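Local coordinates for protein luciferase-like monooxygenase (Streptomyces bottropensis, PDB 7BIP) that probably acts as a flavin-dependent monooxygenase of the bacterial luciferase family in rishirilide biosynthesis, at residues Met1-Glu15 against Gly317-Ala329. Numbering follows the deposited sequence.
Sequences MKFGINLFPTVGPAE and GDFTISLQVISGA
M1 curls its thioether against F319: the chain bends at chi2 and chi3 (-67° and -51°), setting CE over one ring face as a CH-pi contact, 3.9 Å from the centroid, with SD obliquely beside it in a Met-aromatic contact. A flexible, unbranched methionine suits this hollow, whose other wall is I321 CD1. The amino terminus forms a salt bridge with D318, M1 N lying 2.8 Å from OD1, above the carboxylate plane; R313 also pairs with OD1, and E225 with M1 N. Strands 2-6 and 320-324 pair in parallel, closing the TIM barrel between its first and last strands. F3 lies alongside I321 on the face toward the helices, whereas side-chain-free G4 sits beside S322 on the inner face, where S322 OG bonds H39 and K41. Farther along, L7 CD2 meets I326 CG2 at 3.8 Å, the side chains crossing nearly at right angles. Q324 folds back at chi2 (55°), bringing OE1 2.9 Å from F8 N while NE2 donates to I326 O, which lies close to the Q324 amide plane. Cutting Q324 back to an alanine is likely to cost F8 N this acceptor and I326 O its amide donor, opening a gap between the backbones. A water also donates to I326 O and bonds T10 OG1, so an apolar, charge-anchored start gives way to backbones bridged by amide and water.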
# COMPACT_ATOMS: atom_id res chain seq x y z
N MET A 1 11.33 -6.84 27.86
CA MET A 1 10.49 -5.83 27.21
C MET A 1 11.05 -5.44 25.85
O MET A 1 12.26 -5.38 25.66
CB MET A 1 10.38 -4.56 28.06
CG MET A 1 9.86 -4.77 29.46
SD MET A 1 8.14 -5.28 29.50
CE MET A 1 7.34 -4.07 28.48
N LYS A 2 10.16 -5.16 24.90
CA LYS A 2 10.52 -4.52 23.64
C LYS A 2 9.75 -3.21 23.52
O LYS A 2 8.63 -3.09 24.02
CB LYS A 2 10.19 -5.41 22.43
CG LYS A 2 10.94 -6.75 22.38
CD LYS A 2 12.43 -6.53 22.22
CE LYS A 2 13.13 -7.80 21.75
NZ LYS A 2 14.59 -7.56 21.60
N PHE A 3 10.36 -2.22 22.84
CA PHE A 3 9.74 -0.91 22.68
C PHE A 3 9.84 -0.46 21.24
O PHE A 3 10.95 -0.32 20.71
CB PHE A 3 10.39 0.15 23.59
CG PHE A 3 10.40 -0.22 25.04
CD1 PHE A 3 9.31 0.09 25.86
CD2 PHE A 3 11.48 -0.87 25.59
CE1 PHE A 3 9.33 -0.27 27.21
CE2 PHE A 3 11.50 -1.24 26.93
CZ PHE A 3 10.42 -0.93 27.74
N GLY A 4 8.69 -0.22 20.61
CA GLY A 4 8.65 0.42 19.31
C GLY A 4 7.82 1.68 19.37
O GLY A 4 7.43 2.13 20.46
N ILE A 5 7.54 2.29 18.23
CA ILE A 5 6.72 3.49 18.22
C ILE A 5 5.46 3.22 17.41
O ILE A 5 5.46 2.43 16.47
CB ILE A 5 7.45 4.73 17.65
CG1 ILE A 5 7.85 4.48 16.19
CG2 ILE A 5 8.66 5.09 18.54
CD1 ILE A 5 8.18 5.76 15.41
N ASN A 6 4.38 3.87 17.82
CA ASN A 6 3.11 3.82 17.14
C ASN A 6 2.83 5.20 16.58
O ASN A 6 3.09 6.22 17.24
CB ASN A 6 1.99 3.40 18.11
CG ASN A 6 0.74 2.91 17.40
OD1 ASN A 6 0.57 3.11 16.20
ND2 ASN A 6 -0.16 2.28 18.16
N LEU A 7 2.35 5.25 15.34
CA LEU A 7 2.11 6.50 14.63
C LEU A 7 0.62 6.57 14.29
O LEU A 7 0.20 6.40 13.15
CB LEU A 7 3.00 6.60 13.37
CG LEU A 7 4.49 6.72 13.69
CD1 LEU A 7 5.37 6.59 12.44
CD2 LEU A 7 4.80 8.04 14.46
N PHE A 8 -0.18 6.80 15.33
CA PHE A 8 -1.63 6.87 15.21
C PHE A 8 -1.99 8.32 14.97
O PHE A 8 -1.82 9.15 15.88
CB PHE A 8 -2.26 6.36 16.50
CG PHE A 8 -3.75 6.14 16.45
CD1 PHE A 8 -4.29 4.94 16.89
CD2 PHE A 8 -4.62 7.13 16.02
CE1 PHE A 8 -5.66 4.72 16.87
CE2 PHE A 8 -5.99 6.92 16.01
CZ PHE A 8 -6.50 5.71 16.43
N PRO A 9 -2.50 8.70 13.79
CA PRO A 9 -2.84 10.11 13.56
C PRO A 9 -4.17 10.49 14.21
O PRO A 9 -5.18 9.81 14.03
CB PRO A 9 -2.93 10.20 12.03
CG PRO A 9 -3.32 8.84 11.60
CD PRO A 9 -2.71 7.87 12.60
N THR A 10 -4.15 11.57 14.98
CA THR A 10 -5.36 12.18 15.53
C THR A 10 -5.26 13.65 15.14
O THR A 10 -4.85 14.49 15.94
CB THR A 10 -5.48 11.98 17.05
OG1 THR A 10 -4.24 12.33 17.68
CG2 THR A 10 -5.78 10.55 17.35
N VAL A 11 -5.62 13.94 13.89
CA VAL A 11 -5.33 15.23 13.29
C VAL A 11 -6.21 15.39 12.07
O VAL A 11 -6.54 14.41 11.39
CB VAL A 11 -3.82 15.34 12.93
CG1 VAL A 11 -3.44 14.25 11.92
CG2 VAL A 11 -3.50 16.72 12.41
N GLY A 12 -6.61 16.62 11.80
CA GLY A 12 -7.35 16.94 10.60
C GLY A 12 -6.68 18.06 9.84
O GLY A 12 -5.73 18.68 10.32
N PRO A 13 -7.18 18.35 8.63
CA PRO A 13 -6.45 19.27 7.74
C PRO A 13 -6.30 20.68 8.29
O PRO A 13 -5.37 21.39 7.90
CB PRO A 13 -7.27 19.26 6.45
CG PRO A 13 -8.53 18.51 6.75
CD PRO A 13 -8.28 17.66 7.95
N ALA A 14 -7.18 21.11 9.20
CA ALA A 14 -7.02 22.43 9.79
C ALA A 14 -5.84 22.50 10.76
O ALA A 14 -5.33 23.59 11.01
CB ALA A 14 -8.31 22.85 10.49
N GLU A 15 -5.41 21.36 11.31
CA GLU A 15 -4.26 21.35 12.22
C GLU A 15 -2.95 21.07 11.51
O GLU A 15 -1.93 21.68 11.83
CB GLU A 15 -4.44 20.29 13.31
CG GLU A 15 -5.68 20.45 14.16
CD GLU A 15 -5.99 19.18 14.94
OE1 GLU A 15 -5.52 19.06 16.09
OE2 GLU A 15 -6.69 18.31 14.38
N GLY A 317 4.48 -8.92 33.12
CA GLY A 317 5.57 -9.67 32.56
C GLY A 317 6.21 -8.92 31.40
O GLY A 317 5.95 -7.74 31.16
N ASP A 318 7.07 -9.63 30.68
CA ASP A 318 7.76 -9.03 29.54
C ASP A 318 6.89 -9.09 28.29
O ASP A 318 6.34 -10.14 27.96
CB ASP A 318 9.09 -9.73 29.30
CG ASP A 318 10.17 -9.26 30.23
OD1 ASP A 318 10.48 -8.05 30.21
OD2 ASP A 318 10.69 -10.09 31.00
N PHE A 319 6.78 -7.97 27.58
CA PHE A 319 5.98 -7.92 26.35
C PHE A 319 6.48 -6.76 25.50
O PHE A 319 7.51 -6.14 25.80
CB PHE A 319 4.48 -7.84 26.67
CG PHE A 319 4.06 -6.56 27.36
CD1 PHE A 319 3.46 -5.54 26.63
CD2 PHE A 319 4.24 -6.39 28.72
CE1 PHE A 319 3.08 -4.36 27.25
CE2 PHE A 319 3.85 -5.21 29.35
CZ PHE A 319 3.27 -4.19 28.61
N THR A 320 5.76 -6.48 24.41
CA THR A 320 6.14 -5.46 23.44
C THR A 320 5.23 -4.24 23.59
O THR A 320 4.01 -4.36 23.43
CB THR A 320 6.05 -6.03 22.02
OG1 THR A 320 6.95 -7.15 21.91
CG2 THR A 320 6.42 -4.97 21.00
N ILE A 321 5.82 -3.09 23.88
CA ILE A 321 5.08 -1.83 24.01
C ILE A 321 5.30 -1.00 22.76
O ILE A 321 6.44 -0.88 22.29
CB ILE A 321 5.52 -1.04 25.26
CG1 ILE A 321 4.92 -1.65 26.53
CG2 ILE A 321 5.12 0.44 25.12
CD1 ILE A 321 5.39 -1.00 27.84
N SER A 322 4.22 -0.44 22.22
CA SER A 322 4.30 0.58 21.17
C SER A 322 4.06 1.93 21.81
O SER A 322 3.00 2.15 22.42
CB SER A 322 3.30 0.34 20.04
OG SER A 322 3.44 -0.96 19.49
N LEU A 323 5.02 2.84 21.66
CA LEU A 323 4.93 4.18 22.24
C LEU A 323 4.26 5.10 21.22
O LEU A 323 4.83 5.38 20.17
CB LEU A 323 6.32 4.68 22.61
CG LEU A 323 7.14 3.73 23.48
CD1 LEU A 323 8.62 4.10 23.39
CD2 LEU A 323 6.65 3.77 24.94
N GLN A 324 3.06 5.56 21.53
CA GLN A 324 2.32 6.42 20.62
C GLN A 324 2.81 7.86 20.80
O GLN A 324 2.50 8.50 21.81
CB GLN A 324 0.82 6.29 20.90
CG GLN A 324 -0.01 7.33 20.18
CD GLN A 324 0.27 7.30 18.70
OE1 GLN A 324 0.33 6.23 18.10
NE2 GLN A 324 0.45 8.47 18.11
N VAL A 325 3.55 8.39 19.82
CA VAL A 325 4.35 9.61 20.03
C VAL A 325 3.84 10.82 19.25
O VAL A 325 4.43 11.89 19.38
CB VAL A 325 5.84 9.37 19.70
CG1 VAL A 325 6.47 8.38 20.69
CG2 VAL A 325 6.01 8.88 18.27
N ILE A 326 2.75 10.70 18.49
CA ILE A 326 2.23 11.85 17.76
C ILE A 326 0.80 12.12 18.18
O ILE A 326 0.09 11.23 18.67
CB ILE A 326 2.31 11.64 16.23
CG1 ILE A 326 1.46 10.44 15.80
CG2 ILE A 326 3.76 11.45 15.81
CD1 ILE A 326 1.33 10.27 14.32
N SER A 327 0.37 13.37 18.02
CA SER A 327 -1.01 13.74 18.33
C SER A 327 -1.31 15.18 17.94
O SER A 327 -0.65 16.11 18.42
CB SER A 327 -1.33 13.54 19.81
OG SER A 327 -2.71 13.83 20.05
N GLY A 328 -2.32 15.37 17.10
CA GLY A 328 -2.77 16.71 16.78
C GLY A 328 -1.69 17.49 16.08
O GLY A 328 -0.96 16.98 15.22
N ALA A 329 -1.57 18.76 16.46
CA ALA A 329 -0.55 19.64 15.92
C ALA A 329 0.75 19.58 16.72
O ALA A 329 1.56 20.50 16.61
CB ALA A 329 -1.07 21.08 15.87
O HOH W 1 -2.45 10.55 18.93
O HOH W 2 -1.48 12.98 15.19
O HOH W 3 -3.76 19.76 18.22